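Local structure of cyclic nucleotide-binding protein (Ruegeria pomeroyi, 3FX3) at residues T44-E49 with Y97-E102; V63-M68 with S78-G83; R157-L162 with A220-Y225. The protein probably acts as a DNA-binding transcription factor of the Crp type, with a cyclic nucleotide-binding domain joined to a helix-turn-helix domain. All coordinates share one frame; numbering follows the deposited sequence.

Contact 1: T44-E49 with Y97-E102; sequences TLFLQE and YPVSAE
The rings of Phe46 and Tyr97 lie face to face. Their centroids are 3.7 Å apart and their planes differ by 11°. Tyr97 CZ sits over the centre of the Phe46 ring, and Phe46 CD1 over the centre of the Tyr97 ring. Phe46 CG stands between its own backbone N and carbonyl carbon (chi1 56°), which brings the ring in between Tyr97 and Ala101. Ala101 CB lies over the opposite face, toward the rim, 3.6 Å from the Phe46 centroid in a CH-pi contact. At the ring edge, Val99 O is 3.4 Å from Phe46 CE1. The Tyr97 hydroxyl reaches outside the pair and hydrogen-bonds His56. Replacing Tyr97 by an alanine would remove the ring and hydroxyl, and would probably leave that face of Phe46 without its stack and His56 without this partner.

The backbones run antiparallel, with a classic beta bulge. Leu45 N and, more weakly, Phe46 N both donate to Ala101 O, the first at 2.9 Å. Ala101 N returns a nearly straight bond to Phe46 O. Farther on, Gln48 N points almost straight at Ser100 OG, also 2.9 Å away, and Glu49 N bonds Tyr97 O. At the other end a water links Thr44 OG1 to Glu102 OE1. Strand 44-46 is the outermost of its sheet within this chain. Strand 100-103 lies between it and strand 62-68, where Ser100 pairs with Phe66 and Glu102 with Lys64.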
loop_
_atom_site.group_PDB
_atom_site.type_symbol
_atom_site.label_atom_id
_atom_site.label_comp_id
_atom_site.label_asym_id
_atom_site.label_seq_id
_atom_site.Cartn_x
_atom_site.Cartn_y
_atom_site.Cartn_z
ATOM N N THR B 44 -29.030 -6.185 1.120
ATOM C CA THR B 44 -28.131 -5.889 2.218
ATOM C C THR B 44 -27.237 -7.098 2.594
ATOM O O THR B 44 -27.736 -8.217 2.748
ATOM C CB THR B 44 -28.929 -5.457 3.454
ATOM O OG1 THR B 44 -29.570 -4.211 3.170
ATOM C CG2 THR B 44 -28.039 -5.309 4.700
ATOM N N LEU B 45 -25.928 -6.856 2.718
ATOM C CA LEU B 45 -24.984 -7.839 3.285
ATOM C C LEU B 45 -24.887 -7.611 4.769
ATOM O O LEU B 45 -24.938 -8.555 5.534
ATOM C CB LEU B 45 -23.584 -7.701 2.687
ATOM C CG LEU B 45 -23.333 -8.249 1.283
ATOM C CD1 LEU B 45 -24.042 -7.390 0.222
ATOM C CD2 LEU B 45 -21.822 -8.312 1.023
ATOM N N PHE B 46 -24.726 -6.343 5.164
ATOM C CA PHE B 46 -24.785 -5.963 6.548
ATOM C C PHE B 46 -25.075 -4.498 6.666
ATOM O O PHE B 46 -24.930 -3.748 5.725
ATOM C CB PHE B 46 -23.490 -6.301 7.294
ATOM C CG PHE B 46 -22.229 -5.703 6.686
ATOM C CD1 PHE B 46 -21.849 -4.398 6.966
ATOM C CD2 PHE B 46 -21.404 -6.467 5.878
ATOM C CE1 PHE B 46 -20.688 -3.857 6.417
ATOM C CE2 PHE B 46 -20.233 -5.935 5.320
ATOM C CZ PHE B 46 -19.873 -4.636 5.595
ATOM N N LEU B 47 -25.444 -4.108 7.868
ATOM C CA LEU B 47 -25.766 -2.735 8.189
ATOM C C LEU B 47 -24.814 -2.179 9.255
ATOM O O LEU B 47 -24.353 -2.890 10.162
ATOM C CB LEU B 47 -27.217 -2.640 8.703
ATOM C CG LEU B 47 -28.348 -2.990 7.735
ATOM C CD1 LEU B 47 -29.736 -2.889 8.462
ATOM C CD2 LEU B 47 -28.272 -2.054 6.475
ATOM N N GLN B 48 -24.562 -0.883 9.117
ATOM C CA GLN B 48 -23.896 -0.066 10.103
ATOM C C GLN B 48 -24.398 -0.380 11.514
ATOM O O GLN B 48 -25.580 -0.496 11.712
ATOM C CB GLN B 48 -24.213 1.390 9.773
ATOM C CG GLN B 48 -23.125 2.342 10.039
ATOM C CD GLN B 48 -23.474 3.786 9.649
ATOM O OE1 GLN B 48 -23.844 4.092 8.502
ATOM N NE2 GLN B 48 -23.356 4.670 10.615
ATOM N N GLU B 49 -23.468 -0.477 12.465
ATOM C CA GLU B 49 -23.689 -0.829 13.863
ATOM C C GLU B 49 -23.908 -2.314 14.165
ATOM O O GLU B 49 -23.906 -2.681 15.319
ATOM C CB GLU B 49 -24.812 0.002 14.526
ATOM C CG GLU B 49 -24.657 1.504 14.351
ATOM C CD GLU B 49 -23.296 2.024 14.802
ATOM O OE1 GLU B 49 -22.737 1.504 15.810
ATOM O OE2 GLU B 49 -22.793 2.952 14.131
ATOM N N TYR B 97 -19.887 -2.370 12.813
ATOM C CA TYR B 97 -19.653 -1.918 11.449
ATOM C C TYR B 97 -19.836 -0.406 11.363
ATOM O O TYR B 97 -20.848 0.110 11.833
ATOM C CB TYR B 97 -20.611 -2.581 10.479
ATOM C CG TYR B 97 -20.282 -3.996 10.078
ATOM C CD1 TYR B 97 -19.070 -4.298 9.479
ATOM C CD2 TYR B 97 -21.199 -5.037 10.266
ATOM C CE1 TYR B 97 -18.753 -5.591 9.091
ATOM C CE2 TYR B 97 -20.893 -6.363 9.851
ATOM C CZ TYR B 97 -19.653 -6.610 9.247
ATOM O OH TYR B 97 -19.293 -7.884 8.819
ATOM N N PRO B 98 -18.859 0.313 10.777
ATOM C CA PRO B 98 -18.953 1.759 10.608
ATOM C C PRO B 98 -19.684 2.136 9.319
ATOM O O PRO B 98 -19.962 3.303 9.102
ATOM C CB PRO B 98 -17.481 2.204 10.541
ATOM C CG PRO B 98 -16.765 1.057 9.987
ATOM C CD PRO B 98 -17.532 -0.191 10.373
ATOM N N VAL B 99 -19.982 1.137 8.488
ATOM C CA VAL B 99 -20.654 1.312 7.211
ATOM C C VAL B 99 -21.638 0.169 6.989
ATOM O O VAL B 99 -21.586 -0.871 7.686
ATOM C CB VAL B 99 -19.657 1.364 6.037
ATOM C CG1 VAL B 99 -18.716 2.572 6.176
ATOM C CG2 VAL B 99 -18.867 0.080 5.926
ATOM N N SER B 100 -22.550 0.375 6.036
ATOM C CA SER B 100 -23.399 -0.690 5.521
ATOM C C SER B 100 -22.827 -1.174 4.211
ATOM O O SER B 100 -22.043 -0.468 3.593
ATOM C CB SER B 100 -24.815 -0.161 5.313
ATOM O OG SER B 100 -25.330 0.303 6.550
ATOM N N ALA B 101 -23.214 -2.385 3.806
ATOM C CA ALA B 101 -22.781 -3.000 2.550
ATOM C C ALA B 101 -24.021 -3.526 1.832
ATOM O O ALA B 101 -24.871 -4.186 2.439
ATOM C CB ALA B 101 -21.852 -4.166 2.812
ATOM N N GLU B 102 -24.077 -3.290 0.538
ATOM C CA GLU B 102 -25.208 -3.670 -0.283
ATOM C C GLU B 102 -24.709 -4.125 -1.634
ATOM O O GLU B 102 -23.775 -3.528 -2.161
ATOM C CB GLU B 102 -26.094 -2.454 -0.467
ATOM C CG GLU B 102 -27.408 -2.726 -1.093
ATOM C CD GLU B 102 -28.304 -1.478 -1.045
ATOM O OE1 GLU B 102 -28.727 -1.113 0.081
ATOM O OE2 GLU B 102 -28.537 -0.870 -2.120
HETATM O O HOH W 1 -28.367 -1.966 2.526
HETATM O O HOH W 2 -31.145 -3.347 1.024
#

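Contact 2: V63-M68 with S78-G83; sequences VKLFRM and SVFTRG
Leu65 meets Phe80 diagonally across two antiparallel strands. These two residues and Val63 bury the most surface in the contact. All three project from the same face of the sheet, together with Ser78. Leu65 uses one methyl for the touch: its CD2 lies 3.6 Å from Phe80 CE2, near the plane of the ring. The leucine therefore meets the edge of the Phe80 ring; the ring of Phe86 also meets it, with the planes nearly parallel. Phe80 CG is anti to its own carbonyl carbon (chi1 -68°), and the ring leans toward Leu65 from there.

Val63 is the direct partner of Phe80 in the register. Its contact is mostly through the backbone. Val63 N donates to Phe80 O and Phe80 N returns a bond to Val63 O, each 2.8 Å long and close to straight. The same pattern repeats two residues along. Leu65 N bonds Ser78 O at 2.8 Å, while the return bond from Ser78 N to Leu65 O is longer, at 3.3 Å.

Between these two hydrogen-bonded pairs lies the non-hydrogen-bonded pair Lys64 and Val79, whose side chains leave from the other face. Lys64 CB packs on Val79 CG1 at 3.8 Å, and the rest of the lysine chain leads away. Here Val79 CA also approaches Val63 O, 3.2 Å away, in a CA-H...O contact. Beyond the paired residues, Arg82 makes a salt bridge with Asp167.

Strands 62-68 and 74-81 form a beta hairpin. Strand 62-68 pairs with strand 100-103 on its other side. The hairpin belongs to the antiparallel beta-roll characteristic of cyclic nucleotide-binding domains, a family of the cupin clan.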
loop_
_atom_site.group_PDB
_atom_site.type_symbol
_atom_site.label_atom_id
_atom_site.label_comp_id
_atom_site.label_asym_id
_atom_site.label_seq_id
_atom_site.Cartn_x
_atom_site.Cartn_y
_atom_site.Cartn_z
ATOM N N VAL B 63 -20.040 -4.926 -4.795
ATOM C CA VAL B 63 -20.612 -4.581 -3.493
ATOM C C VAL B 63 -20.214 -3.159 -3.172
ATOM O O VAL B 63 -19.061 -2.777 -3.382
ATOM C CB VAL B 63 -20.070 -5.536 -2.415
ATOM C CG1 VAL B 63 -20.503 -5.126 -1.008
ATOM C CG2 VAL B 63 -20.540 -6.946 -2.737
ATOM N N LYS B 64 -21.147 -2.349 -2.690
ATOM C CA LYS B 64 -20.786 -0.996 -2.255
ATOM C C LYS B 64 -20.833 -0.896 -0.737
ATOM O O LYS B 64 -21.677 -1.522 -0.098
ATOM C CB LYS B 64 -21.687 0.056 -2.889
ATOM C CG LYS B 64 -23.075 0.227 -2.262
ATOM C CD LYS B 64 -23.884 1.390 -2.890
ATOM C CE LYS B 64 -25.385 1.193 -2.644
ATOM N NZ LYS B 64 -26.268 2.246 -3.231
ATOM N N LEU B 65 -19.932 -0.111 -0.167
ATOM C CA LEU B 65 -19.965 0.217 1.242
ATOM C C LEU B 65 -20.335 1.697 1.334
ATOM O O LEU B 65 -19.788 2.501 0.595
ATOM C CB LEU B 65 -18.594 -0.004 1.884
ATOM C CG LEU B 65 -18.231 -1.420 2.368
ATOM C CD1 LEU B 65 -18.755 -2.488 1.477
ATOM C CD2 LEU B 65 -16.703 -1.589 2.586
ATOM N N PHE B 66 -21.206 2.055 2.266
ATOM C CA PHE B 66 -21.665 3.442 2.390
ATOM C C PHE B 66 -22.033 3.768 3.839
ATOM O O PHE B 66 -22.401 2.874 4.603
ATOM C CB PHE B 66 -22.865 3.675 1.455
ATOM C CG PHE B 66 -24.080 2.845 1.788
ATOM C CD1 PHE B 66 -24.222 1.574 1.274
ATOM C CD2 PHE B 66 -25.099 3.362 2.587
ATOM C CE1 PHE B 66 -25.338 0.791 1.577
ATOM C CE2 PHE B 66 -26.231 2.602 2.896
ATOM C CZ PHE B 66 -26.360 1.320 2.381
ATOM N N ARG B 67 -21.892 5.032 4.230
ATOM C CA ARG B 67 -22.401 5.473 5.516
ATOM C C ARG B 67 -23.512 6.480 5.351
ATOM O O ARG B 67 -23.599 7.163 4.337
ATOM C CB ARG B 67 -21.312 5.999 6.441
ATOM C CG ARG B 67 -20.511 7.169 5.935
ATOM C CD ARG B 67 -19.661 7.785 7.095
ATOM N NE ARG B 67 -20.284 8.986 7.677
ATOM C CZ ARG B 67 -20.350 10.187 7.081
ATOM N NH1 ARG B 67 -19.825 10.372 5.853
ATOM N NH2 ARG B 67 -20.960 11.210 7.708
HETATM N N MSE B 68 -24.372 6.539 6.358
HETATM C CA MSE B 68 -25.460 7.485 6.399
HETATM C C MSE B 68 -24.971 8.819 6.955
HETATM O O MSE B 68 -24.450 8.852 8.041
HETATM C CB MSE B 68 -26.583 6.941 7.292
HETATM C CG MSE B 68 -27.120 5.597 6.807
HETATM SE SE MSE B 68 -27.624 5.738 4.910
HETATM C CE MSE B 68 -28.744 7.298 5.094
ATOM N N SER B 78 -16.773 2.986 -0.613
ATOM C CA SER B 78 -15.973 2.098 -1.466
ATOM C C SER B 78 -16.859 1.177 -2.247
ATOM O O SER B 78 -17.996 0.922 -1.846
ATOM C CB SER B 78 -15.059 1.202 -0.660
ATOM O OG SER B 78 -14.922 1.644 0.640
ATOM N N VAL B 79 -16.311 0.654 -3.335
ATOM C CA VAL B 79 -16.884 -0.466 -4.048
ATOM C C VAL B 79 -15.864 -1.565 -4.219
ATOM O O VAL B 79 -14.691 -1.293 -4.483
ATOM C CB VAL B 79 -17.474 -0.080 -5.410
ATOM C CG1 VAL B 79 -18.694 0.727 -5.193
ATOM C CG2 VAL B 79 -16.467 0.691 -6.270
ATOM N N PHE B 80 -16.302 -2.806 -4.060
ATOM C CA PHE B 80 -15.426 -3.985 -4.207
ATOM C C PHE B 80 -16.021 -4.958 -5.180
ATOM O O PHE B 80 -17.248 -5.035 -5.310
ATOM C CB PHE B 80 -15.229 -4.684 -2.849
ATOM C CG PHE B 80 -14.435 -3.871 -1.872
ATOM C CD1 PHE B 80 -13.065 -3.783 -1.985
ATOM C CD2 PHE B 80 -15.065 -3.142 -0.865
ATOM C CE1 PHE B 80 -12.322 -2.998 -1.088
ATOM C CE2 PHE B 80 -14.338 -2.373 0.021
ATOM C CZ PHE B 80 -12.977 -2.296 -0.076
ATOM N N THR B 81 -15.152 -5.740 -5.823
ATOM C CA THR B 81 -15.579 -6.685 -6.829
ATOM C C THR B 81 -14.790 -8.001 -6.716
ATOM O O THR B 81 -14.080 -8.223 -5.743
ATOM C CB THR B 81 -15.499 -6.070 -8.265
ATOM O OG1 THR B 81 -16.214 -6.912 -9.183
ATOM C CG2 THR B 81 -14.072 -5.907 -8.737
ATOM N N ARG B 82 -14.958 -8.884 -7.682
ATOM C CA ARG B 82 -14.423 -10.260 -7.576
ATOM C C ARG B 82 -12.953 -10.307 -7.252
ATOM O O ARG B 82 -12.173 -9.526 -7.776
ATOM C CB ARG B 82 -14.703 -11.100 -8.820
ATOM C CG ARG B 82 -13.821 -10.884 -9.939
ATOM C CD ARG B 82 -14.427 -11.438 -11.270
ATOM N NE ARG B 82 -14.198 -12.860 -11.508
ATOM C CZ ARG B 82 -13.028 -13.389 -11.864
ATOM N NH1 ARG B 82 -11.950 -12.618 -11.989
ATOM N NH2 ARG B 82 -12.926 -14.700 -12.096
ATOM N N GLY B 83 -12.618 -11.192 -6.320
ATOM C CA GLY B 83 -11.260 -11.388 -5.845
ATOM C C GLY B 83 -10.821 -10.386 -4.802
ATOM O O GLY B 83 -9.648 -10.305 -4.501
#

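Contact 3: R157-L162 with A220-Y225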
loop_
_atom_site.group_PDB
_atom_site.type_symbol
_atom_site.label_atom_id
_atom_site.label_comp_id
_atom_site.label_asym_id
_atom_site.label_seq_id
_atom_site.Cartn_x
_atom_site.Cartn_y
_atom_site.Cartn_z
ATOM N N ARG B 157 -5.033 5.058 -16.923
ATOM C CA ARG B 157 -5.393 4.530 -15.606
ATOM C C ARG B 157 -6.616 3.642 -15.681
ATOM O O ARG B 157 -6.674 2.647 -14.996
ATOM C CB ARG B 157 -5.597 5.651 -14.600
ATOM C CG ARG B 157 -4.289 6.416 -14.256
ATOM C CD ARG B 157 -4.622 7.694 -13.480
ATOM N NE ARG B 157 -5.260 7.302 -12.253
ATOM C CZ ARG B 157 -6.308 7.865 -11.676
ATOM N NH1 ARG B 157 -6.911 8.940 -12.151
ATOM N NH2 ARG B 157 -6.725 7.324 -10.565
ATOM N N VAL B 158 -7.567 3.978 -16.550
ATOM C CA VAL B 158 -8.780 3.161 -16.703
ATOM C C VAL B 158 -8.440 1.845 -17.405
ATOM O O VAL B 158 -8.945 0.769 -17.018
ATOM C CB VAL B 158 -9.877 3.934 -17.463
ATOM C CG1 VAL B 158 -11.090 3.031 -17.781
ATOM C CG2 VAL B 158 -10.286 5.152 -16.646
ATOM N N ALA B 159 -7.571 1.934 -18.419
ATOM C CA ALA B 159 -7.060 0.738 -19.106
ATOM C C ALA B 159 -6.467 -0.229 -18.081
ATOM O O ALA B 159 -6.739 -1.419 -18.081
ATOM C CB ALA B 159 -5.992 1.135 -20.142
ATOM N N GLU B 160 -5.667 0.322 -17.192
ATOM C CA GLU B 160 -5.011 -0.437 -16.134
ATOM C C GLU B 160 -6.014 -1.105 -15.184
ATOM O O GLU B 160 -5.871 -2.275 -14.768
ATOM C CB GLU B 160 -4.133 0.550 -15.365
ATOM C CG GLU B 160 -3.011 -0.046 -14.646
ATOM C CD GLU B 160 -1.906 -0.599 -15.573
ATOM O OE1 GLU B 160 -1.214 0.189 -16.288
ATOM O OE2 GLU B 160 -1.717 -1.840 -15.527
ATOM N N PHE B 161 -7.028 -0.335 -14.812
ATOM C CA PHE B 161 -8.110 -0.853 -14.002
ATOM C C PHE B 161 -8.821 -2.025 -14.713
ATOM O O PHE B 161 -9.027 -3.089 -14.150
ATOM C CB PHE B 161 -9.066 0.304 -13.652
ATOM C CG PHE B 161 -10.308 -0.132 -12.941
ATOM C CD1 PHE B 161 -10.292 -0.329 -11.571
ATOM C CD2 PHE B 161 -11.486 -0.348 -13.640
ATOM C CE1 PHE B 161 -11.431 -0.749 -10.899
ATOM C CE2 PHE B 161 -12.639 -0.748 -12.963
ATOM C CZ PHE B 161 -12.592 -0.950 -11.585
ATOM N N LEU B 162 -9.175 -1.840 -15.965
ATOM C CA LEU B 162 -9.791 -2.907 -16.729
ATOM C C LEU B 162 -8.885 -4.144 -16.825
ATOM O O LEU B 162 -9.350 -5.262 -16.643
ATOM C CB LEU B 162 -10.181 -2.397 -18.113
ATOM C CG LEU B 162 -11.342 -1.396 -18.128
ATOM C CD1 LEU B 162 -11.602 -0.894 -19.552
ATOM C CD2 LEU B 162 -12.631 -2.041 -17.544
ATOM N N ALA B 220 -3.717 -7.670 -25.016
ATOM C CA ALA B 220 -2.378 -7.229 -25.359
ATOM C C ALA B 220 -2.432 -5.798 -25.912
ATOM O O ALA B 220 -1.682 -4.923 -25.475
ATOM C CB ALA B 220 -1.739 -8.202 -26.368
ATOM N N LEU B 221 -3.343 -5.557 -26.847
ATOM C CA LEU B 221 -3.567 -4.210 -27.366
ATOM C C LEU B 221 -3.860 -3.195 -26.243
ATOM O O LEU B 221 -3.355 -2.071 -26.264
ATOM C CB LEU B 221 -4.712 -4.233 -28.366
ATOM C CG LEU B 221 -4.972 -2.964 -29.181
ATOM C CD1 LEU B 221 -3.965 -2.822 -30.328
ATOM C CD2 LEU B 221 -6.394 -2.994 -29.730
ATOM N N LEU B 222 -4.655 -3.594 -25.251
ATOM C CA LEU B 222 -5.008 -2.670 -24.170
ATOM C C LEU B 222 -3.797 -2.395 -23.292
ATOM O O LEU B 222 -3.515 -1.239 -22.957
ATOM C CB LEU B 222 -6.196 -3.186 -23.343
ATOM C CG LEU B 222 -6.741 -2.232 -22.263
ATOM C CD1 LEU B 222 -7.032 -0.842 -22.819
ATOM C CD2 LEU B 222 -7.999 -2.811 -21.616
ATOM N N ARG B 223 -3.071 -3.453 -22.936
ATOM C CA ARG B 223 -1.798 -3.308 -22.204
ATOM C C ARG B 223 -0.784 -2.420 -22.932
ATOM O O ARG B 223 -0.015 -1.705 -22.299
ATOM C CB ARG B 223 -1.162 -4.669 -21.920
ATOM C CG ARG B 223 0.026 -4.583 -20.960
ATOM C CD ARG B 223 0.420 -5.943 -20.381
ATOM N NE ARG B 223 -0.732 -6.701 -19.880
ATOM C CZ ARG B 223 -1.368 -6.491 -18.715
ATOM N NH1 ARG B 223 -0.981 -5.522 -17.870
ATOM N NH2 ARG B 223 -2.412 -7.272 -18.384
ATOM N N ASP B 224 -0.781 -2.466 -24.258
ATOM C CA ASP B 224 0.103 -1.595 -25.011
ATOM C C ASP B 224 -0.279 -0.147 -24.782
ATOM O O ASP B 224 0.586 0.688 -24.504
ATOM C CB ASP B 224 0.079 -1.899 -26.507
ATOM C CG ASP B 224 1.268 -1.306 -27.219
ATOM O OD1 ASP B 224 2.409 -1.678 -26.852
ATOM O OD2 ASP B 224 1.073 -0.455 -28.107
ATOM N N TYR B 225 -1.576 0.139 -24.895
ATOM C CA TYR B 225 -2.094 1.466 -24.602
ATOM C C TYR B 225 -1.639 1.915 -23.219
ATOM O O TYR B 225 -1.108 3.009 -23.060
ATOM C CB TYR B 225 -3.632 1.499 -24.673
ATOM C CG TYR B 225 -4.174 2.909 -24.631
ATOM C CD1 TYR B 225 -4.386 3.567 -23.429
ATOM C CD2 TYR B 225 -4.415 3.598 -25.795
ATOM C CE1 TYR B 225 -4.855 4.875 -23.392
ATOM C CE2 TYR B 225 -4.893 4.901 -25.776
ATOM C CZ TYR B 225 -5.109 5.537 -24.575
ATOM O OH TYR B 225 -5.579 6.828 -24.592
#
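Ala159 and Leu222 join two helices of the Crp-like helix-turn-helix domain. They are helix 154-165 and helix 219-227. The two short segments are 9.1 Å apart at their axes, and their directions differ by 143°, so they run roughly antiparallel.

Apolar packing does most of the work. Both Ala159 and Leu222 point toward the opposing helix and are buried. The small alanine lets the leucine come close to the backbone of helix 154-165. Leu222 CG is anti to its backbone N (chi1 -174°), which carries the two methyls toward helix 154-165. One methyl goes to Ala159, while the other, CD2, lies 4.1 Å from Leu162 CB. Leu222 thus straddles two residues one turn apart. Leu163 touches Leu222 as well. Tyr225 adds a looser contact, with its CD1 4.4 Å from Ala159 CB. Its ring also meets Trp234 edge to face.

Charge plays a smaller part. Glu160 OE2 and Arg223 NH1 are 4.4 Å apart, beyond a salt bridge, so any attraction is probably modest. The other carboxylate oxygen of Glu160 accepts a hydrogen bond from Gln152.

One polar link between the helices uses a residue just before 157-162: Gln156 NE2 donates to Tyr225 O. Elsewhere on helix 154-165, Val158 packs on helix 192-203 and Arg157 on Leu149 of the second subunit.

The tightest point is between carbons: Leu222 CD1 lies 3.5 Å from Ala159 CB, a tight fit for two methyl carbons.

In the fold
Contacts 1 and 2 belong to the same antiparallel sheet of the cyclic nucleotide-binding domain. Strands 100-103 and 62-68 are neighbours, so the two contacts touch, with centres 10 Å apart. Contact 1 lies at the edge formed by strand 44-46 and mixes backbone bonds with a ring stack and water. Contact 2 sits nearer the middle of the chain and rests mainly on regular backbone pairing. Contact 3 belongs to the helix-turn-helix domain, about 33 Å from contact 1 between centres. Between its two segments the helices meet through side chains, mostly apolar. All three are partly buried, though only contact 1 has exposed residues among those that touch.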